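Local coordinates for cell wall surface anchor family protein (Streptococcus agalactiae, PDB 3PHS) that serves as the minor pilin GBS52 of the group B streptococcal pilus and mediates adhesion to lung epithelial cells through an IgG-like domain, at residues 18-23 against 39-44; 49-54 against 76-81; 161-166 against 201-206. All blocks are in the same frame, centred on the assembly; numbering follows the deposited sequence.

Contact 1. Residues 18-23 against 39-44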
ATOM      1  N   VAL A  18     -10.590  14.140  -9.626  1.00 10.74           N
ATOM      2  CA  VAL A  18     -10.955  14.705  -8.322  1.00 10.70           C
ATOM      3  C   VAL A  18     -10.670  13.671  -7.252  1.00 10.94           C
ATOM      4  O   VAL A  18     -11.313  12.617  -7.200  1.00 11.33           O
ATOM      5  CB  VAL A  18     -12.449  15.155  -8.270  1.00 11.20           C
ATOM      6  CG1 VAL A  18     -12.751  16.000  -7.013  1.00 10.91           C
ATOM      7  CG2 VAL A  18     -12.811  15.973  -9.512  1.00 10.85           C
ATOM      8  N   HIS A  19      -9.688  13.974  -6.400  1.00 10.56           N
ATOM      9  CA  HIS A  19      -9.251  13.042  -5.368  1.00 10.88           C
ATOM     10  C   HIS A  19      -9.902  13.372  -4.015  1.00 10.35           C
ATOM     11  O   HIS A  19      -9.501  14.327  -3.361  1.00 10.49           O
ATOM     12  CB  HIS A  19      -7.712  13.096  -5.261  1.00 10.44           C
ATOM     13  CG  HIS A  19      -7.132  12.064  -4.343  1.00 10.47           C
ATOM     14  ND1 HIS A  19      -6.357  11.015  -4.789  1.00 10.02           N
ATOM     15  CD2 HIS A  19      -7.204  11.930  -2.994  1.00 11.85           C
ATOM     16  CE1 HIS A  19      -6.003  10.261  -3.763  1.00 10.13           C
ATOM     17  NE2 HIS A  19      -6.496  10.797  -2.660  1.00 11.80           N
ATOM     18  N   LEU A  20     -10.910  12.584  -3.621  1.00 11.19           N
ATOM     19  CA  LEU A  20     -11.677  12.801  -2.383  1.00 11.49           C
ATOM     20  C   LEU A  20     -11.573  11.592  -1.482  1.00 12.32           C
ATOM     21  O   LEU A  20     -11.722  10.451  -1.938  1.00 12.16           O
ATOM     22  CB  LEU A  20     -13.168  13.055  -2.685  1.00 11.92           C
ATOM     23  CG  LEU A  20     -13.460  14.207  -3.661  1.00 12.31           C
ATOM     24  CD1 LEU A  20     -14.959  14.329  -3.953  1.00 14.00           C
ATOM     25  CD2 LEU A  20     -12.897  15.518  -3.094  1.00 12.17           C
ATOM     26  N   GLU A  21     -11.315  11.833  -0.200  1.00 11.87           N
ATOM     27  CA  GLU A  21     -11.434  10.773   0.781  1.00 13.13           C
ATOM     28  C   GLU A  21     -12.871  10.812   1.296  1.00 14.15           C
ATOM     29  O   GLU A  21     -13.266  11.759   1.976  1.00 15.20           O
ATOM     30  CB  GLU A  21     -10.400  10.933   1.915  1.00 13.89           C
ATOM     31  CG  GLU A  21      -8.979  10.587   1.436  1.00 14.01           C
ATOM     32  CD  GLU A  21      -7.901  10.738   2.506  1.00 15.14           C
ATOM     33  OE1 GLU A  21      -8.180  11.260   3.613  1.00 16.63           O
ATOM     34  OE2 GLU A  21      -6.756  10.358   2.198  1.00 16.40           O
ATOM     35  N   ALA A  22     -13.630   9.788   0.941  1.00 14.73           N
ATOM     36  CA  ALA A  22     -15.052   9.714   1.253  1.00 16.78           C
ATOM     37  C   ALA A  22     -15.317   8.482   2.106  1.00 18.19           C
ATOM     38  O   ALA A  22     -14.531   7.533   2.091  1.00 19.11           O
ATOM     39  CB  ALA A  22     -15.874   9.653  -0.052  1.00 16.23           C
ATOM     40  N   ARG A  23     -16.436   8.488   2.820  1.00 18.90           N
ATOM     41  CA  ARG A  23     -16.878   7.323   3.596  1.00 20.37           C
ATOM     42  C   ARG A  23     -17.575   6.311   2.687  1.00 21.06           C
ATOM     43  O   ARG A  23     -18.165   6.691   1.667  1.00 20.47           O
ATOM     44  CB  ARG A  23     -17.879   7.762   4.683  1.00 20.59           C
ATOM     45  CG  ARG A  23     -17.393   8.869   5.645  1.00 22.33           C
ATOM     46  CD  ARG A  23     -18.564   9.485   6.433  1.00 22.84           C
ATOM     47  NE  ARG A  23     -19.416  10.364   5.610  1.00 24.91           N
ATOM     48  CZ  ARG A  23     -20.422  11.105   6.078  1.00 25.90           C
ATOM     49  NH1 ARG A  23     -20.713  11.097   7.370  1.00 26.44           N
ATOM     50  NH2 ARG A  23     -21.154  11.860   5.258  1.00 23.05           N
ATOM     51  N   GLY A  39     -17.087  14.229   0.571  1.00 15.53           N
ATOM     52  CA  GLY A  39     -15.696  13.806   0.372  1.00 15.70           C
ATOM     53  C   GLY A  39     -14.728  14.932   0.623  1.00 15.05           C
ATOM     54  O   GLY A  39     -14.997  16.081   0.271  1.00 15.64           O
ATOM     55  N   THR A  40     -13.576  14.597   1.196  1.00 14.32           N
ATOM     56  CA  THR A  40     -12.588  15.615   1.544  1.00 14.38           C
ATOM     57  C   THR A  40     -11.512  15.673   0.473  1.00 13.22           C
ATOM     58  O   THR A  40     -10.899  14.648   0.177  1.00 12.87           O
ATOM     59  CB  THR A  40     -11.907  15.288   2.906  1.00 14.30           C
ATOM     60  OG1 THR A  40     -12.916  15.023   3.882  1.00 15.56           O
ATOM     61  CG2 THR A  40     -11.026  16.454   3.370  1.00 14.90           C
ATOM     62  N   PRO A  41     -11.279  16.858  -0.105  1.00 13.16           N
ATOM     63  CA  PRO A  41     -10.261  16.960  -1.138  1.00 13.07           C
ATOM     64  C   PRO A  41      -8.895  16.812  -0.535  1.00 13.26           C
ATOM     65  O   PRO A  41      -8.666  17.269   0.614  1.00 12.99           O
ATOM     66  CB  PRO A  41     -10.424  18.391  -1.668  1.00 13.11           C
ATOM     67  CG  PRO A  41     -10.994  19.140  -0.523  1.00 14.21           C
ATOM     68  CD  PRO A  41     -11.948  18.151   0.124  1.00 13.13           C
ATOM     69  N   ILE A  42      -8.009  16.165  -1.295  1.00 12.47           N
ATOM     70  CA  ILE A  42      -6.623  16.001  -0.892  1.00 13.19           C
ATOM     71  C   ILE A  42      -5.742  16.721  -1.893  1.00 13.27           C
ATOM     72  O   ILE A  42      -5.802  16.451  -3.095  1.00 13.58           O
ATOM     73  CB  ILE A  42      -6.179  14.515  -0.818  1.00 13.05           C
ATOM     74  CG1 ILE A  42      -7.164  13.676   0.018  1.00 14.02           C
ATOM     75  CG2 ILE A  42      -4.714  14.419  -0.288  1.00 11.72           C
ATOM     76  CD1 ILE A  42      -7.321  14.145   1.478  1.00 16.82           C
ATOM     77  N   GLU A  43      -4.882  17.600  -1.385  1.00 13.51           N
ATOM     78  CA  GLU A  43      -3.922  18.297  -2.241  1.00 14.34           C
ATOM     79  C   GLU A  43      -2.595  17.515  -2.311  1.00 14.37           C
ATOM     80  O   GLU A  43      -2.222  16.799  -1.355  1.00 14.39           O
ATOM     81  CB  GLU A  43      -3.711  19.736  -1.714  1.00 15.06           C
ATOM     82  CG  GLU A  43      -2.807  20.638  -2.588  1.00 18.85           C
ATOM     83  CD  GLU A  43      -1.310  20.427  -2.342  1.00 25.67           C
ATOM     84  OE1 GLU A  43      -0.499  20.702  -3.261  1.00 28.30           O
ATOM     85  OE2 GLU A  43      -0.932  19.964  -1.244  1.00 28.36           O
ATOM     86  N   GLY A  44      -1.872  17.673  -3.417  1.00 13.77           N
ATOM     87  CA  GLY A  44      -0.499  17.147  -3.530  1.00 13.89           C
ATOM     88  C   GLY A  44      -0.360  15.722  -4.044  1.00 13.76           C
ATOM     89  O   GLY A  44       0.750  15.166  -4.051  1.00 14.40           O
TER
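The carbonyl oxygen T40 O takes two donors from the neighbouring strand: E21 N at 2.9 Å, with an N-H...O angle of 161°, and the weaker CA-H of L20, whose CA lies 3.3 Å from T40 O. The return bond from T40 N to E21 O measures 3.0 Å, its donor standing above the carbonyl plane of E21. E21 and T40 therefore form an antiparallel hydrogen-bonded pair. In the adjoining non-hydrogen-bonded pair, CD2 of L20 rests against the proline, 4.1 Å from P41 CB. I42 N then reaches H19 O at 3.1 Å, and P41 CA adds a C-H contact to the same oxygen.

On the side chains, I42 is the shared partner. Its CG1 meets the edge of the imidazole near the ring plane, 3.5 Å from H19 CD2; the ring gets there because CG of H19 lies opposite the backbone N (chi1 -173°). The CD1 of I42 touches E21 CD at 3.6 Å, the two side chains crossing at about a right angle. Strand 40-41 is two residues long and pairs with 13-21 in a mixed sheet that also holds 89-95 and 125-127. Y47 OH is hydrogen-bonded to H19 ND1, and W133 NE1 to A22 O. The contact thus rests on main-chain bonds, while the imidazole divides its roles: ND1 is tied to Y47 while the CD2 edge packs on I42.

Contact 2. Residues 49-54 against 76-81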
ATOM      1  N   LEU A  49      -1.185  10.174 -16.459  1.00 12.79           N
ATOM      2  CA  LEU A  49      -2.070   9.655 -17.489  1.00 13.22           C
ATOM      3  C   LEU A  49      -1.236   9.193 -18.676  1.00 13.27           C
ATOM      4  O   LEU A  49      -0.458   9.974 -19.221  1.00 13.77           O
ATOM      5  CB  LEU A  49      -3.110  10.723 -17.888  1.00 13.89           C
ATOM      6  CG  LEU A  49      -4.425  10.866 -17.095  1.00 15.89           C
ATOM      7  CD1 LEU A  49      -5.370   9.740 -17.407  1.00 19.80           C
ATOM      8  CD2 LEU A  49      -4.261  10.981 -15.578  1.00 19.01           C
ATOM      9  N   TYR A  50      -1.400   7.922 -19.055  1.00 12.88           N
ATOM     10  CA  TYR A  50      -0.634   7.288 -20.132  1.00 13.29           C
ATOM     11  C   TYR A  50      -1.541   7.124 -21.344  1.00 13.30           C
ATOM     12  O   TYR A  50      -2.560   6.437 -21.279  1.00 13.35           O
ATOM     13  CB  TYR A  50      -0.063   5.952 -19.662  1.00 13.16           C
ATOM     14  CG  TYR A  50       1.022   6.169 -18.634  1.00 15.06           C
ATOM     15  CD1 TYR A  50       0.705   6.412 -17.293  1.00 14.33           C
ATOM     16  CD2 TYR A  50       2.357   6.224 -19.021  1.00 15.39           C
ATOM     17  CE1 TYR A  50       1.710   6.646 -16.351  1.00 16.06           C
ATOM     18  CE2 TYR A  50       3.368   6.466 -18.091  1.00 14.80           C
ATOM     19  CZ  TYR A  50       3.036   6.657 -16.764  1.00 15.67           C
ATOM     20  OH  TYR A  50       4.045   6.913 -15.879  1.00 16.42           O
ATOM     21  N   GLN A  51      -1.197   7.824 -22.421  1.00 13.42           N
ATOM     22  CA  GLN A  51      -1.960   7.745 -23.664  1.00 14.26           C
ATOM     23  C   GLN A  51      -1.684   6.401 -24.357  1.00 13.60           C
ATOM     24  O   GLN A  51      -0.547   6.126 -24.741  1.00 12.78           O
ATOM     25  CB  GLN A  51      -1.501   8.882 -24.566  1.00 14.38           C
ATOM     26  CG  GLN A  51      -2.358   9.204 -25.757  1.00 17.48           C
ATOM     27  CD  GLN A  51      -1.740  10.409 -26.457  1.00 19.05           C
ATOM     28  OE1 GLN A  51      -2.152  11.545 -26.242  1.00 23.57           O
ATOM     29  NE2 GLN A  51      -0.683  10.175 -27.185  1.00 21.15           N
ATOM     30  N   LEU A  52      -2.717   5.576 -24.520  1.00 12.93           N
ATOM     31  CA  LEU A  52      -2.534   4.252 -25.143  1.00 12.64           C
ATOM     32  C   LEU A  52      -2.147   4.360 -26.616  1.00 13.31           C
ATOM     33  O   LEU A  52      -2.606   5.260 -27.312  1.00 12.38           O
ATOM     34  CB  LEU A  52      -3.791   3.385 -25.006  1.00 12.87           C
ATOM     35  CG  LEU A  52      -3.895   2.525 -23.751  1.00 11.72           C
ATOM     36  CD1 LEU A  52      -3.903   3.392 -22.479  1.00 12.84           C
ATOM     37  CD2 LEU A  52      -5.122   1.635 -23.820  1.00 11.36           C
ATOM     38  N   LYS A  53      -1.274   3.455 -27.051  1.00 14.30           N
ATOM     39  CA  LYS A  53      -0.935   3.326 -28.475  1.00 16.62           C
ATOM     40  C   LYS A  53      -1.813   2.299 -29.163  1.00 16.57           C
ATOM     41  O   LYS A  53      -2.021   2.375 -30.371  1.00 17.50           O
ATOM     42  CB  LYS A  53       0.535   2.934 -28.644  1.00 17.20           C
ATOM     43  CG  LYS A  53       1.514   4.000 -28.186  1.00 21.48           C
ATOM     44  CD  LYS A  53       2.965   3.630 -28.532  1.00 26.86           C
ATOM     45  CE  LYS A  53       3.489   4.407 -29.738  1.00 30.87           C
ATOM     46  NZ  LYS A  53       2.579   4.391 -30.938  1.00 34.92           N
ATOM     47  N   SER A  54      -2.344   1.357 -28.385  1.00 17.13           N
ATOM     48  CA  SER A  54      -3.079   0.201 -28.907  1.00 17.64           C
ATOM     49  C   SER A  54      -4.234  -0.139 -27.986  1.00 17.79           C
ATOM     50  O   SER A  54      -4.117   0.020 -26.757  1.00 17.01           O
ATOM     51  CB  SER A  54      -2.136  -1.005 -29.033  1.00 18.25           C
ATOM     52  OG  SER A  54      -2.848  -2.177 -29.433  1.00 20.82           O
ATOM     53  N   ALA A  76       3.149   3.573 -23.776  1.00 20.50           N
ATOM     54  CA  ALA A  76       2.342   4.774 -24.024  1.00 20.58           C
ATOM     55  C   ALA A  76       2.859   5.618 -25.205  1.00 21.60           C
ATOM     56  O   ALA A  76       4.021   5.492 -25.584  1.00 21.01           O
ATOM     57  CB  ALA A  76       2.257   5.637 -22.751  1.00 20.07           C
ATOM     58  N   GLN A  77       1.982   6.463 -25.760  1.00 22.96           N
ATOM     59  CA  GLN A  77       2.309   7.402 -26.865  1.00 24.41           C
ATOM     60  C   GLN A  77       2.779   8.773 -26.377  1.00 24.26           C
ATOM     61  O   GLN A  77       3.722   9.321 -26.947  1.00 25.72           O
ATOM     62  CB  GLN A  77       1.113   7.577 -27.816  1.00 25.49           C
ATOM     63  CG  GLN A  77       1.311   8.594 -28.964  1.00 30.05           C
ATOM     64  CD  GLN A  77       1.534   7.949 -30.334  1.00 36.54           C
ATOM     65  OE1 GLN A  77       0.703   7.148 -30.816  1.00 39.54           O
ATOM     66  NE2 GLN A  77       2.651   8.310 -30.983  1.00 37.25           N
ATOM     67  N   GLN A  78       2.058   9.344 -25.403  1.00 22.47           N
ATOM     68  CA  GLN A  78       2.367  10.586 -24.689  1.00 21.19           C
ATOM     69  C   GLN A  78       2.046  10.273 -23.204  1.00 19.67           C
ATOM     70  O   GLN A  78       1.227   9.394 -22.915  1.00 18.63           O
ATOM     71  CB  GLN A  78       1.480  11.765 -25.134  1.00 21.57           C
ATOM     72  CG  GLN A  78       1.925  12.543 -26.397  1.00 23.84           C
ATOM     73  CD  GLN A  78       1.148  13.845 -26.601  1.00 24.94           C
ATOM     74  OE1 GLN A  78       1.719  14.928 -26.535  1.00 28.36           O
ATOM     75  NE2 GLN A  78      -0.151  13.741 -26.846  1.00 23.84           N
ATOM     76  N   VAL A  79       2.708  10.969 -22.287  1.00 17.55           N
ATOM     77  CA  VAL A  79       2.466  10.828 -20.849  1.00 16.92           C
ATOM     78  C   VAL A  79       2.204  12.232 -20.285  1.00 16.60           C
ATOM     79  O   VAL A  79       2.872  13.200 -20.669  1.00 16.50           O
ATOM     80  CB  VAL A  79       3.682  10.176 -20.128  1.00 16.91           C
ATOM     81  CG1 VAL A  79       3.440  10.040 -18.613  1.00 17.08           C
ATOM     82  CG2 VAL A  79       4.029   8.814 -20.750  1.00 17.15           C
ATOM     83  N   PHE A  80       1.222  12.345 -19.394  1.00 16.50           N
ATOM     84  CA  PHE A  80       0.859  13.635 -18.810  1.00 16.31           C
ATOM     85  C   PHE A  80       0.832  13.478 -17.304  1.00 16.22           C
ATOM     86  O   PHE A  80       0.459  12.415 -16.822  1.00 16.34           O
ATOM     87  CB  PHE A  80      -0.532  14.056 -19.264  1.00 16.97           C
ATOM     88  CG  PHE A  80      -0.663  14.215 -20.761  1.00 18.16           C
ATOM     89  CD1 PHE A  80      -0.821  13.098 -21.574  1.00 19.61           C
ATOM     90  CD2 PHE A  80      -0.654  15.479 -21.335  1.00 20.24           C
ATOM     91  CE1 PHE A  80      -0.938  13.236 -22.973  1.00 21.35           C
ATOM     92  CE2 PHE A  80      -0.786  15.626 -22.731  1.00 18.80           C
ATOM     93  CZ  PHE A  80      -0.916  14.492 -23.537  1.00 19.07           C
ATOM     94  N   GLU A  81       1.217  14.523 -16.580  1.00 15.41           N
ATOM     95  CA  GLU A  81       1.137  14.504 -15.106  1.00 15.33           C
ATOM     96  C   GLU A  81       0.429  15.740 -14.576  1.00 14.50           C
ATOM     97  O   GLU A  81       0.514  16.844 -15.174  1.00 13.97           O
ATOM     98  CB  GLU A  81       2.524  14.364 -14.433  1.00 16.38           C
ATOM     99  CG  GLU A  81       3.474  15.568 -14.573  1.00 20.36           C
ATOM    100  CD  GLU A  81       4.200  16.009 -13.261  1.00 25.44           C
ATOM    101  OE1 GLU A  81       4.914  15.150 -12.644  1.00 21.26           O
ATOM    102  OE2 GLU A  81       4.083  17.239 -12.879  1.00 22.98           O
TER
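Main-chain hydrogen bonds set the register of L49 against F80, with L49 N to F80 O at 2.8 Å and F80 N to L49 O at 2.9 Å, both close to straight. Further along, Q51 N donates to Q78 O almost in line with the carbonyl, and Q77 N donates to Q51 O at 2.7 Å in the carbonyl plane. The pair Y50 and V79 between them is non-hydrogen-bonded.

These bonds join 76-83, an outermost strand within this chain, to 46-52 in a four-stranded antiparallel sheet; the other neighbour of 46-52 is 98-106. The order 2-1-3-4 is consistent with the Ig-like fold reported for this pilin. Helices 60-65 and 69-75 belong to the connection between the paired strands, and W64 of the first touches Y50.

The closer apolar contacts lie on the face carrying Y50 and V79. V79 CG1 sits over one face of the tyrosine ring in a CH-pi contact, 4.0 Å from the centroid of the Y50 ring and displaced toward the rim, while V79 CG2 comes 3.5 Å from Y50 CD2; A76 CB meets the ring edge.

Among the polar side chains, Q51 is extended, and chi1 of -166° puts its CG opposite the backbone N. It runs alongside Q78, the amide planes 49° apart, and Q78 NE2 donates to Q51 OE1 at 3.0 Å, well bent at the carbonyl (C=O...N 114°) and tilted from its plane. K53 NZ makes a weak bond to Q77 OE1 at 3.3 Å.

Contact 3. Residues 161-166 against 201-206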
ATOM      1  N   TYR A 161       6.059  -4.365   5.221  1.00 15.26           N
ATOM      2  CA  TYR A 161       5.936  -4.020   3.814  1.00 15.65           C
ATOM      3  C   TYR A 161       4.479  -4.110   3.405  1.00 15.57           C
ATOM      4  O   TYR A 161       3.738  -4.884   3.970  1.00 14.20           O
ATOM      5  CB  TYR A 161       6.727  -5.021   2.960  1.00 15.81           C
ATOM      6  CG  TYR A 161       8.211  -4.887   3.136  1.00 18.33           C
ATOM      7  CD1 TYR A 161       8.864  -5.461   4.236  1.00 19.20           C
ATOM      8  CD2 TYR A 161       8.965  -4.162   2.222  1.00 20.76           C
ATOM      9  CE1 TYR A 161      10.248  -5.305   4.407  1.00 21.27           C
ATOM     10  CE2 TYR A 161      10.332  -4.022   2.370  1.00 23.62           C
ATOM     11  CZ  TYR A 161      10.972  -4.596   3.457  1.00 24.00           C
ATOM     12  OH  TYR A 161      12.345  -4.425   3.585  1.00 25.90           O
ATOM     13  N   GLU A 162       4.082  -3.343   2.393  1.00 16.45           N
ATOM     14  CA  GLU A 162       2.847  -3.678   1.683  1.00 17.40           C
ATOM     15  C   GLU A 162       3.102  -5.028   0.996  1.00 18.42           C
ATOM     16  O   GLU A 162       4.248  -5.326   0.637  1.00 19.05           O
ATOM     17  CB  GLU A 162       2.512  -2.594   0.643  1.00 17.54           C
ATOM     18  CG  GLU A 162       2.208  -1.226   1.272  1.00 19.49           C
ATOM     19  CD  GLU A 162       1.951  -0.119   0.254  1.00 23.16           C
ATOM     20  OE1 GLU A 162       2.051  -0.365  -0.964  1.00 24.55           O
ATOM     21  OE2 GLU A 162       1.643   1.000   0.689  1.00 26.89           O
ATOM     22  N   LYS A 163       2.058  -5.834   0.816  1.00 19.82           N
ATOM     23  CA  LYS A 163       2.166  -7.087   0.052  1.00 21.77           C
ATOM     24  C   LYS A 163       2.843  -6.832  -1.304  1.00 23.12           C
ATOM     25  O   LYS A 163       2.469  -5.899  -2.023  1.00 23.14           O
ATOM     26  CB  LYS A 163       0.791  -7.738  -0.158  1.00 21.86           C
ATOM     27  CG  LYS A 163       0.905  -9.184  -0.625  1.00 24.06           C
ATOM     28  CD  LYS A 163      -0.430  -9.808  -0.988  1.00 27.76           C
ATOM     29  CE  LYS A 163      -0.187 -11.165  -1.648  1.00 31.56           C
ATOM     30  NZ  LYS A 163      -1.229 -12.172  -1.301  1.00 32.72           N
ATOM     31  N   ASN A 164       3.846  -7.649  -1.635  1.00 24.60           N
ATOM     32  CA  ASN A 164       4.647  -7.489  -2.878  1.00 26.61           C
ATOM     33  C   ASN A 164       5.431  -6.175  -2.975  1.00 27.40           C
ATOM     34  O   ASN A 164       5.962  -5.846  -4.044  1.00 27.98           O
ATOM     35  CB  ASN A 164       3.793  -7.647  -4.162  1.00 26.79           C
ATOM     36  CG  ASN A 164       3.041  -8.959  -4.228  1.00 28.57           C
ATOM     37  OD1 ASN A 164       3.579 -10.030  -3.919  1.00 31.49           O
ATOM     38  ND2 ASN A 164       1.780  -8.883  -4.648  1.00 30.03           N
ATOM     39  N   GLY A 165       5.501  -5.425  -1.877  1.00 28.05           N
ATOM     40  CA  GLY A 165       6.199  -4.139  -1.858  1.00 28.88           C
ATOM     41  C   GLY A 165       7.707  -4.282  -1.745  1.00 30.15           C
ATOM     42  O   GLY A 165       8.210  -5.258  -1.170  1.00 29.70           O
ATOM     43  N   ARG A 166       8.419  -3.299  -2.295  1.00 30.91           N
ATOM     44  CA  ARG A 166       9.877  -3.273  -2.295  1.00 31.80           C
ATOM     45  C   ARG A 166      10.428  -2.435  -1.142  1.00 31.41           C
ATOM     46  O   ARG A 166      11.568  -2.628  -0.707  1.00 31.62           O
ATOM     47  CB  ARG A 166      10.375  -2.675  -3.616  1.00 32.51           C
ATOM     48  CG  ARG A 166      11.710  -3.235  -4.113  1.00 35.31           C
ATOM     49  CD  ARG A 166      12.290  -2.382  -5.258  1.00 39.28           C
ATOM     50  NE  ARG A 166      11.242  -1.797  -6.098  1.00 42.60           N
ATOM     51  CZ  ARG A 166      10.629  -2.426  -7.102  1.00 44.19           C
ATOM     52  NH1 ARG A 166      10.954  -3.678  -7.416  1.00 44.20           N
ATOM     53  NH2 ARG A 166       9.685  -1.798  -7.797  1.00 45.20           N
ATOM     54  N   HIS A 201      -6.232  -0.032   5.471  1.00 11.62           N
ATOM     55  CA  HIS A 201      -6.662  -1.429   5.362  1.00 12.36           C
ATOM     56  C   HIS A 201      -6.169  -2.098   4.069  1.00 12.57           C
ATOM     57  O   HIS A 201      -6.096  -1.465   3.000  1.00 12.99           O
ATOM     58  CB  HIS A 201      -8.180  -1.580   5.583  1.00 12.64           C
ATOM     59  CG  HIS A 201      -9.033  -0.971   4.507  1.00 14.04           C
ATOM     60  ND1 HIS A 201      -9.476  -1.690   3.417  1.00 16.77           N
ATOM     61  CD2 HIS A 201      -9.542   0.275   4.367  1.00 16.91           C
ATOM     62  CE1 HIS A 201     -10.209  -0.908   2.642  1.00 18.62           C
ATOM     63  NE2 HIS A 201     -10.275   0.288   3.201  1.00 18.37           N
ATOM     64  N   GLY A 202      -5.794  -3.373   4.185  1.00 12.45           N
ATOM     65  CA  GLY A 202      -5.179  -4.104   3.066  1.00 12.79           C
ATOM     66  C   GLY A 202      -4.144  -5.101   3.539  1.00 13.43           C
ATOM     67  O   GLY A 202      -4.030  -5.372   4.745  1.00 13.76           O
ATOM     68  N   ASP A 203      -3.356  -5.622   2.600  1.00 13.03           N
ATOM     69  CA  ASP A 203      -2.443  -6.728   2.903  1.00 13.72           C
ATOM     70  C   ASP A 203      -1.011  -6.275   3.068  1.00 12.91           C
ATOM     71  O   ASP A 203      -0.487  -5.486   2.262  1.00 14.13           O
ATOM     72  CB  ASP A 203      -2.547  -7.814   1.817  1.00 12.88           C
ATOM     73  CG  ASP A 203      -3.905  -8.487   1.794  1.00 17.02           C
ATOM     74  OD1 ASP A 203      -4.647  -8.393   2.801  1.00 15.80           O
ATOM     75  OD2 ASP A 203      -4.222  -9.110   0.746  1.00 18.91           O
ATOM     76  N   TYR A 204      -0.377  -6.771   4.126  1.00 12.26           N
ATOM     77  CA  TYR A 204       0.983  -6.400   4.471  1.00 12.41           C
ATOM     78  C   TYR A 204       1.810  -7.644   4.772  1.00 12.44           C
ATOM     79  O   TYR A 204       1.279  -8.743   4.888  1.00 13.69           O
ATOM     80  CB  TYR A 204       1.002  -5.452   5.697  1.00 11.43           C
ATOM     81  CG  TYR A 204       0.329  -4.118   5.447  1.00 11.23           C
ATOM     82  CD1 TYR A 204      -1.051  -3.992   5.506  1.00 11.34           C
ATOM     83  CD2 TYR A 204       1.083  -2.984   5.124  1.00 13.56           C
ATOM     84  CE1 TYR A 204      -1.682  -2.759   5.256  1.00 11.61           C
ATOM     85  CE2 TYR A 204       0.461  -1.730   4.874  1.00 12.72           C
ATOM     86  CZ  TYR A 204      -0.918  -1.641   4.945  1.00 12.21           C
ATOM     87  OH  TYR A 204      -1.532  -0.438   4.687  1.00 14.11           O
ATOM     88  N   VAL A 205       3.114  -7.448   4.897  1.00 13.82           N
ATOM     89  CA  VAL A 205       4.030  -8.543   5.204  1.00 14.66           C
ATOM     90  C   VAL A 205       5.007  -8.079   6.273  1.00 14.60           C
ATOM     91  O   VAL A 205       5.682  -7.048   6.125  1.00 14.82           O
ATOM     92  CB  VAL A 205       4.789  -9.037   3.947  1.00 14.25           C
ATOM     93  CG1 VAL A 205       5.849 -10.088   4.320  1.00 16.06           C
ATOM     94  CG2 VAL A 205       3.830  -9.588   2.915  1.00 16.17           C
ATOM     95  N   LEU A 206       5.076  -8.855   7.354  1.00 14.96           N
ATOM     96  CA  LEU A 206       6.083  -8.653   8.386  1.00 15.57           C
ATOM     97  C   LEU A 206       7.325  -9.471   8.059  1.00 16.13           C
ATOM     98  O   LEU A 206       7.236 -10.683   7.846  1.00 16.49           O
ATOM     99  CB  LEU A 206       5.526  -9.086   9.745  1.00 15.22           C
ATOM    100  CG  LEU A 206       4.626  -8.095  10.484  1.00 15.62           C
ATOM    101  CD1 LEU A 206       3.910  -8.828  11.607  1.00 16.27           C
ATOM    102  CD2 LEU A 206       5.431  -6.892  11.027  1.00 15.49           C
TER
HETATM  103  O   HOH W   1      -1.096   0.724   1.713  1.00 24.91           O
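The ring of Y204 turns an edge to the carbonyl of Y161: Y161 O lies near the ring plane, 3.5 Å from Y204 CD2. E162 CG instead approaches Y204 CE2 (4.0 Å) from off the plane, the side chains crossing obliquely with the carboxylate turned 81° from the ring. CG of E162 is anti to its carbonyl carbon (chi1 -64°) and the chain runs out extended, which carries OE2 to a water in position to donate to E162 OE2 (2.9 Å) and Y204 OH (3.2 Å), though it has more acceptors in reach than protons. Y204 OH is bound in addition to I200 O.

The main chain pairs Y161 with V205, through Y161 N to V205 O and V205 N to Y161 O, the latter 2.8 Å long. Beyond the non-hydrogen-bonded pair of E162 and Y204, K163 N bonds D203 O at 2.9 Å from above the carbonyl plane (39° out of it). There strand 157-162 leaves the sheet in a type II turn from E162 to G165, closed by G165 N to E162 O. The K163 and D203 side chains run side by side, but their charged atoms do not touch, and D203 OD1 is bonded to T225 OG1.

R112, on strand 109-121, donates to D203 O, forms a cation-pi contact with Y204 and makes a long, weak ion pair with E162. D203 O is thus held by two donors, and this corner of the prealbumin-like fold offers an aromatic ring and a carbonyl to one arginine from the preceding half of the chain.

Overall arrangement
The contacts come in series along the chain, each closing before the next opens. Contacts 1 and 2 belong to the N-terminal half, where strands 40-41 and 46-52 are consecutive yet join different sheets, one mixed and one antiparallel; their centres lie 25 Å apart. Contact 3, within the prealbumin-like range, has its centre 23 Å from that of contact 1 and 29 Å from that of contact 2. Contacts 2 and 3 sit in four-stranded antiparallel sheets of the same 2-1-3-4 order; contact 2 joins the first and second strands of its sheet, contact 3 the first and third of its own. R112 of strand 109-121, in contact 2's sheet, reaches contact 3, linking the pilin's two halves.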